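Local coordinates for protein halogenase (Chondromyces crocatus, PDB 3E1T) that probably catalyses the FAD-dependent halogenation step in the making of the myxobacterial natural product chondrochloren, at residues L324-A329 against E345-R350; G141-G146 against M338-C343; I135-E140 against N296-V301. One frame throughout, in Å; residues are numbered along the deposited sequence.

Interaction 1: residues L324-A329 against E345-R350; sequences LLVARA and EEFERR
Leu325 and Val326 pack against Phe347 where two helices run as an antiparallel pair: the axes of the two short segments make an angle of 167° and approach to 9.0 Å, with Leu325 and Phe347 as the nearest residues in register. The tight part is the aromatic ring. Chi1 of Phe347, 151°, swings CG roughly opposite the backbone N and lays the ring beside Val326, whose CG2 sits over one face, 3.4 Å from the centroid and 16° off the normal, a CH-pi contact displaced slightly toward the rim. Leu325 comes to the same ring from its edge, CB lying 3.7 Å from Phe347 CD1. Leu22 of helix 17-27 and Val301 also touch Val326.

The other flank is looser and more polar. Here only the aliphatic base of Arg350 takes part, its chain bent at chi2 and chi3, while Arg350, Arg349 and Glu346 form a partly exposed salt-bridge network along their own helix. Arg349 grips Glu346 side-on, NE to OE1 and NH2 to OE2; Arg350 NE adds charge attraction alone. The leucine meets Arg350 at about a right angle, Leu325 CD1 resting 3.6 Å from Arg350 CB.

Interaction 2: residues G141-G146 against M338-C343; sequences GERAVG and MSEQRC
Arg143 and Glu340 carry the whole contact, each giving up about 45 Å² in an end-on, bidentate salt bridge. Their side chains approach from opposite directions and bridge backbones whose CA atoms stay 11.9 Å apart. The arginine chain is extended from CG to NE, and CG stands anti to the backbone N, which carries the guanidinium across to the helix. Arg143 NH1 donates to Glu340 OE1 at 2.7 Å in a fairly straight bond (163°), and the oxygen lies in the guanidinium plane. Arg143 NH2 reaches Glu340 OE2 at 2.6 Å, but this bond is more bent (138°) and the oxygen is tilted from that plane. Both oxygens are met on their syn sides, although the two flat groups are turned 42° apart.

Each partner has a second hold: Arg143 NH2 also donates to Arg162 O, and Glu340 OE2 pairs with the side chain of Arg162. An alanine in place of Arg143 removes both N-H donors, and the Glu340 carboxylate, left to Arg162, is likely to be freer to turn.

Glu340 opens helix 340-368 just after Ser339, the N-cap, whose OG accepts from Arg342 N at 3.2 Å. The bridge thus ties this helix start to the beginning of strand 143-150, beside Phe163 of strand 163-166, with Cys333 at the end of helix 315-333 against Glu340.

Interaction 3: residues I135-E140 against N296-V301; sequences IDVLFE and NGMALV
Met298 meets Val137 and Phe139 with the far end of its side chain, and no hydrogen bond crosses between the two segments. The methyl leads: Met298 CE lies 3.8 Å from Val137 CG2, the two side chains reaching toward each other tip to tip. The sulfur takes the next positions, with Met298 SD 4.0 Å from Val137 CG1 and 4.1 Å from Phe139 CZ. Phe139 crosses the methionine at about a right angle, and the sulfur stands 5.4 Å from the ring centroid, 69° off the normal, so this Met-aromatic contact is an oblique one made through the CZ end of the ring.

The length of the methionine explains how the contact spans the gap. Its CG is anti to the backbone N (chi1 -169°) and the chain stays extended to CE, which lets it bridge strands whose nearest CA atoms, those of Val137 and Met298, are 8.9 Å apart. Val137 and Phe139, two residues apart on strand 133-140, both offer side chains to it.

That strand is an outer member of a four-stranded mixed sheet, while strand 298-300 is an outer member of the five-stranded parallel sheet belonging to the Rossmann-type part of the protein. The contact thus joins the edge strands of two sheets through side chains, and the side chain of Val137 lies about 9 Å from the bound FAD.

Farther out, Ile164 of strand 163-166 touches Val137, Val178 touches Met298, and Phe139 also touches Ala144 and Lys295. Backbone bonds from Leu138 to Val145 and Gly146 fix the strand against its neighbour, with a classic beta bulge there; a second bulge sets Ile135 and Asp136 opposite Arg148, and Asp136 OD2 forms a salt bridge with Arg148 NE.

Overall arrangement
From the N terminus, of the segments in these contacts the one on strand 133-140 comes first, and strand 143-150 follows directly, paired with it in one sheet. Interaction 3 closes a loop from 135-140 to 296-301, joining that mixed sheet to the parallel sheet. Interaction 2 opens at 141-146, within that span, and closes at 338-343, beyond it, so the two cross; they also meet through the Leu138 backbone bonds. Interaction 1 starts at 324-329, after interaction 3 has closed, and ends at 345-350, crossing interaction 2 and sharing helix 340-368 with it. Interactions 1 and 3 are in series yet touch, Phe347 CZ lying 3.3 Å from Leu300 O, which places the helix pair against strand 298-300.

Interaction 1: residues L324-A329 against E345-R350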
# COMPACT_ATOMS: atom_id res chain seq x y z
N LEU A 324 12.73 -1.94 -4.92
CA LEU A 324 14.09 -1.39 -4.88
C LEU A 324 15.04 -2.08 -3.92
O LEU A 324 16.22 -2.29 -4.24
CB LEU A 324 14.05 0.10 -4.54
CG LEU A 324 15.35 0.90 -4.42
CD1 LEU A 324 16.04 1.09 -5.78
CD2 LEU A 324 15.05 2.25 -3.78
N LEU A 325 14.56 -2.38 -2.71
CA LEU A 325 15.37 -3.03 -1.69
C LEU A 325 15.72 -4.46 -2.09
O LEU A 325 16.82 -4.94 -1.83
CB LEU A 325 14.61 -3.04 -0.36
CG LEU A 325 14.35 -1.70 0.34
CD1 LEU A 325 13.46 -1.93 1.55
CD2 LEU A 325 15.66 -1.06 0.73
N VAL A 326 14.76 -5.15 -2.70
CA VAL A 326 15.01 -6.52 -3.14
C VAL A 326 15.94 -6.47 -4.35
O VAL A 326 16.89 -7.24 -4.43
CB VAL A 326 13.71 -7.30 -3.42
CG1 VAL A 326 13.99 -8.58 -4.20
CG2 VAL A 326 13.05 -7.65 -2.12
N ALA A 327 15.68 -5.53 -5.26
CA ALA A 327 16.52 -5.33 -6.45
C ALA A 327 17.97 -5.13 -6.07
O ALA A 327 18.85 -5.70 -6.70
CB ALA A 327 16.03 -4.17 -7.28
N ARG A 328 18.22 -4.32 -5.03
CA ARG A 328 19.57 -4.09 -4.51
C ARG A 328 20.22 -5.32 -3.92
O ARG A 328 21.43 -5.52 -4.06
CB ARG A 328 19.59 -2.97 -3.47
CG ARG A 328 19.44 -1.60 -4.06
CD ARG A 328 19.46 -0.54 -2.99
NE ARG A 328 19.21 0.76 -3.60
CZ ARG A 328 18.82 1.84 -2.93
NH1 ARG A 328 18.64 1.79 -1.62
NH2 ARG A 328 18.61 2.96 -3.60
N ALA A 329 19.43 -6.14 -3.23
CA ALA A 329 19.95 -7.39 -2.69
C ALA A 329 20.36 -8.30 -3.84
O ALA A 329 21.48 -8.83 -3.84
CB ALA A 329 18.94 -8.07 -1.77
N GLU A 345 18.72 -9.63 4.79
CA GLU A 345 18.47 -9.14 6.14
C GLU A 345 18.31 -7.62 6.14
O GLU A 345 17.47 -7.09 6.87
CB GLU A 345 19.59 -9.55 7.09
CG GLU A 345 19.45 -10.96 7.63
CD GLU A 345 20.58 -11.34 8.57
OE1 GLU A 345 21.71 -10.80 8.41
OE2 GLU A 345 20.34 -12.17 9.49
N GLU A 346 19.10 -6.94 5.32
CA GLU A 346 19.00 -5.49 5.16
C GLU A 346 17.68 -5.08 4.52
O GLU A 346 17.05 -4.10 4.93
CB GLU A 346 20.17 -4.95 4.34
CG GLU A 346 20.29 -3.41 4.34
CD GLU A 346 20.66 -2.83 5.71
OE1 GLU A 346 20.73 -3.58 6.72
OE2 GLU A 346 20.86 -1.61 5.79
N PHE A 347 17.28 -5.81 3.48
CA PHE A 347 16.00 -5.64 2.84
C PHE A 347 14.83 -5.70 3.85
O PHE A 347 14.04 -4.77 3.92
CB PHE A 347 15.85 -6.73 1.77
CG PHE A 347 14.43 -7.14 1.51
CD1 PHE A 347 13.47 -6.21 1.15
CD2 PHE A 347 14.06 -8.47 1.62
CE1 PHE A 347 12.16 -6.60 0.89
CE2 PHE A 347 12.77 -8.87 1.37
CZ PHE A 347 11.81 -7.92 1.00
N GLU A 348 14.73 -6.80 4.61
CA GLU A 348 13.67 -6.96 5.61
C GLU A 348 13.70 -5.88 6.69
O GLU A 348 12.65 -5.33 7.07
CB GLU A 348 13.69 -8.37 6.22
CG GLU A 348 12.45 -8.66 7.08
CD GLU A 348 12.14 -10.13 7.27
OE1 GLU A 348 11.60 -10.47 8.35
OE2 GLU A 348 12.38 -10.93 6.34
N ARG A 349 14.89 -5.54 7.16
CA ARG A 349 15.06 -4.52 8.19
C ARG A 349 14.51 -3.17 7.73
O ARG A 349 13.69 -2.58 8.40
CB ARG A 349 16.54 -4.40 8.57
CG ARG A 349 16.80 -3.52 9.78
CD ARG A 349 18.31 -3.27 9.97
NE ARG A 349 18.88 -2.46 8.90
CZ ARG A 349 18.92 -1.12 8.90
NH1 ARG A 349 18.41 -0.43 9.92
NH2 ARG A 349 19.46 -0.48 7.88
N ARG A 350 14.95 -2.72 6.56
CA ARG A 350 14.49 -1.47 5.94
C ARG A 350 12.99 -1.46 5.65
O ARG A 350 12.31 -0.45 5.87
CB ARG A 350 15.25 -1.25 4.64
CG ARG A 350 16.23 -0.10 4.61
CD ARG A 350 17.55 -0.46 5.20
NE ARG A 350 18.63 0.17 4.46
CZ ARG A 350 19.09 1.40 4.66
NH1 ARG A 350 18.56 2.19 5.60
NH2 ARG A 350 20.08 1.85 3.91

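Interaction 2: residues G141-G146 against M338-C343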
# COMPACT_ATOMS: atom_id res chain seq x y z
N GLY A 141 17.39 -28.36 -2.29
CA GLY A 141 18.48 -27.99 -1.39
C GLY A 141 18.08 -26.94 -0.38
O GLY A 141 18.91 -26.12 0.04
N GLU A 142 16.80 -26.97 0.01
CA GLU A 142 16.19 -26.02 0.94
C GLU A 142 16.20 -24.60 0.39
O GLU A 142 16.18 -23.64 1.16
CB GLU A 142 16.89 -26.05 2.30
CG GLU A 142 16.96 -27.42 2.98
CD GLU A 142 17.87 -27.41 4.19
OE1 GLU A 142 18.07 -26.31 4.77
OE2 GLU A 142 18.41 -28.48 4.55
N ARG A 143 16.26 -24.48 -0.93
CA ARG A 143 16.31 -23.19 -1.61
C ARG A 143 15.21 -23.13 -2.66
O ARG A 143 14.87 -24.15 -3.27
CB ARG A 143 17.68 -22.99 -2.27
CG ARG A 143 17.95 -21.56 -2.73
CD ARG A 143 19.19 -21.43 -3.63
NE ARG A 143 19.29 -20.07 -4.19
CZ ARG A 143 19.77 -19.02 -3.53
NH1 ARG A 143 20.21 -19.15 -2.28
NH2 ARG A 143 19.82 -17.83 -4.12
N ALA A 144 14.61 -21.95 -2.86
CA ALA A 144 13.68 -21.76 -3.98
C ALA A 144 14.51 -21.82 -5.25
O ALA A 144 15.54 -21.16 -5.34
CB ALA A 144 12.96 -20.43 -3.87
N VAL A 145 14.09 -22.63 -6.22
CA VAL A 145 14.91 -22.86 -7.42
C VAL A 145 14.17 -22.65 -8.72
O VAL A 145 14.79 -22.58 -9.78
CB VAL A 145 15.63 -24.26 -7.43
CG1 VAL A 145 16.86 -24.26 -6.54
CG2 VAL A 145 14.68 -25.38 -7.06
N GLY A 146 12.85 -22.55 -8.64
CA GLY A 146 12.05 -22.29 -9.82
C GLY A 146 10.59 -22.16 -9.52
O GLY A 146 10.19 -22.04 -8.36
N MET A 338 29.27 -9.10 -0.99
CA MET A 338 28.54 -9.36 0.26
C MET A 338 28.09 -10.82 0.37
O MET A 338 28.78 -11.72 -0.12
CB MET A 338 27.36 -8.39 0.45
CG MET A 338 27.59 -7.02 -0.16
SD MET A 338 26.87 -5.69 0.80
CE MET A 338 28.17 -5.49 2.02
N SER A 339 26.96 -11.06 1.02
CA SER A 339 26.36 -12.39 1.10
C SER A 339 24.85 -12.25 0.99
O SER A 339 24.29 -11.17 1.23
CB SER A 339 26.72 -13.07 2.41
OG SER A 339 26.15 -12.38 3.51
N GLU A 340 24.18 -13.35 0.62
CA GLU A 340 22.72 -13.35 0.56
C GLU A 340 22.09 -12.95 1.90
O GLU A 340 21.16 -12.15 1.93
CB GLU A 340 22.20 -14.70 0.06
CG GLU A 340 22.33 -14.86 -1.45
CD GLU A 340 21.58 -16.06 -2.01
OE1 GLU A 340 20.84 -16.72 -1.25
OE2 GLU A 340 21.74 -16.33 -3.22
N GLN A 341 22.64 -13.47 3.00
CA GLN A 341 22.11 -13.15 4.32
C GLN A 341 22.21 -11.66 4.65
O GLN A 341 21.22 -11.08 5.09
CB GLN A 341 22.76 -13.99 5.41
CG GLN A 341 22.01 -13.91 6.73
CD GLN A 341 22.21 -15.13 7.59
OE1 GLN A 341 23.20 -15.24 8.31
NE2 GLN A 341 21.25 -16.06 7.53
N ARG A 342 23.38 -11.06 4.44
CA ARG A 342 23.56 -9.63 4.73
C ARG A 342 22.61 -8.76 3.92
O ARG A 342 22.01 -7.83 4.46
CB ARG A 342 25.02 -9.17 4.54
CG ARG A 342 25.21 -7.67 4.78
CD ARG A 342 26.66 -7.26 5.01
NE ARG A 342 26.73 -6.01 5.78
CZ ARG A 342 27.83 -5.28 5.97
NH1 ARG A 342 29.00 -5.64 5.44
NH2 ARG A 342 27.75 -4.16 6.68
N CYS A 343 22.46 -9.08 2.64
CA CYS A 343 21.65 -8.27 1.74
C CYS A 343 20.13 -8.42 1.94
O CYS A 343 19.39 -7.43 1.88
CB CYS A 343 22.04 -8.53 0.28
SG CYS A 343 23.61 -7.72 -0.15

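Interaction 3: residues I135-E140 against N296-V301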
# COMPACT_ATOMS: atom_id res chain seq x y z
N ILE A 135 1.80 -21.30 -10.25
CA ILE A 135 1.03 -22.28 -9.51
C ILE A 135 1.76 -22.66 -8.23
O ILE A 135 1.15 -22.82 -7.16
CB ILE A 135 0.79 -23.56 -10.38
CG1 ILE A 135 0.15 -23.19 -11.73
CG2 ILE A 135 -0.08 -24.58 -9.65
CD1 ILE A 135 -1.24 -22.57 -11.61
N ASP A 136 3.07 -22.81 -8.34
CA ASP A 136 3.90 -23.23 -7.23
C ASP A 136 5.29 -22.68 -7.42
O ASP A 136 5.74 -22.52 -8.55
CB ASP A 136 4.01 -24.77 -7.20
CG ASP A 136 2.66 -25.45 -7.07
OD1 ASP A 136 2.09 -25.43 -5.96
OD2 ASP A 136 2.18 -26.00 -8.08
N VAL A 137 5.96 -22.39 -6.30
CA VAL A 137 7.40 -22.18 -6.28
C VAL A 137 8.07 -23.53 -5.94
O VAL A 137 7.62 -24.22 -5.04
CB VAL A 137 7.82 -21.11 -5.24
CG1 VAL A 137 9.34 -20.97 -5.17
CG2 VAL A 137 7.18 -19.74 -5.56
N LEU A 138 9.14 -23.86 -6.65
CA LEU A 138 9.81 -25.16 -6.49
C LEU A 138 11.07 -25.05 -5.66
O LEU A 138 11.84 -24.11 -5.82
CB LEU A 138 10.12 -25.80 -7.85
CG LEU A 138 8.95 -25.89 -8.84
CD1 LEU A 138 9.42 -26.36 -10.22
CD2 LEU A 138 7.84 -26.78 -8.31
N PHE A 139 11.28 -26.03 -4.78
CA PHE A 139 12.42 -26.04 -3.89
C PHE A 139 13.34 -27.25 -4.09
O PHE A 139 12.89 -28.37 -4.37
CB PHE A 139 11.96 -25.99 -2.43
CG PHE A 139 11.35 -24.67 -2.04
CD1 PHE A 139 12.12 -23.70 -1.41
CD2 PHE A 139 10.02 -24.39 -2.32
CE1 PHE A 139 11.57 -22.47 -1.06
CE2 PHE A 139 9.46 -23.16 -1.98
CZ PHE A 139 10.23 -22.20 -1.35
N GLU A 140 14.63 -26.99 -3.93
CA GLU A 140 15.66 -28.00 -3.95
C GLU A 140 16.79 -27.47 -3.07
O GLU A 140 17.07 -26.27 -3.08
CB GLU A 140 16.12 -28.24 -5.39
CG GLU A 140 17.35 -29.11 -5.57
CD GLU A 140 17.12 -30.52 -5.12
OE1 GLU A 140 16.27 -31.22 -5.72
OE2 GLU A 140 17.81 -30.93 -4.16
N ASN A 296 15.40 -18.49 1.46
CA ASN A 296 16.65 -18.84 0.80
C ASN A 296 16.28 -18.93 -0.66
O ASN A 296 15.58 -19.86 -1.06
CB ASN A 296 17.23 -20.17 1.30
CG ASN A 296 18.37 -19.99 2.32
OD1 ASN A 296 18.87 -18.87 2.54
ND2 ASN A 296 18.78 -21.08 2.94
N GLY A 297 16.69 -17.92 -1.43
CA GLY A 297 16.34 -17.81 -2.83
C GLY A 297 14.96 -17.24 -3.12
O GLY A 297 14.59 -17.11 -4.28
N MET A 298 14.19 -16.91 -2.09
CA MET A 298 12.85 -16.34 -2.30
C MET A 298 12.66 -15.10 -1.44
O MET A 298 13.23 -15.00 -0.35
CB MET A 298 11.76 -17.37 -2.02
CG MET A 298 10.34 -16.96 -2.47
SD MET A 298 9.23 -18.33 -2.21
CE MET A 298 7.58 -17.62 -2.43
N ALA A 299 11.86 -14.16 -1.94
CA ALA A 299 11.48 -12.95 -1.19
C ALA A 299 10.04 -12.56 -1.49
O ALA A 299 9.48 -12.96 -2.52
CB ALA A 299 12.40 -11.82 -1.51
N LEU A 300 9.44 -11.77 -0.60
CA LEU A 300 8.09 -11.24 -0.81
C LEU A 300 8.18 -9.72 -0.90
O LEU A 300 8.86 -9.07 -0.09
CB LEU A 300 7.12 -11.65 0.31
CG LEU A 300 7.08 -13.09 0.82
CD1 LEU A 300 6.34 -13.21 2.18
CD2 LEU A 300 6.45 -14.03 -0.22
N VAL A 301 7.50 -9.15 -1.88
CA VAL A 301 7.47 -7.68 -2.00
C VAL A 301 6.03 -7.22 -2.13
O VAL A 301 5.17 -7.98 -2.60
CB VAL A 301 8.33 -7.13 -3.19
CG1 VAL A 301 9.79 -7.51 -3.07
CG2 VAL A 301 7.80 -7.59 -4.49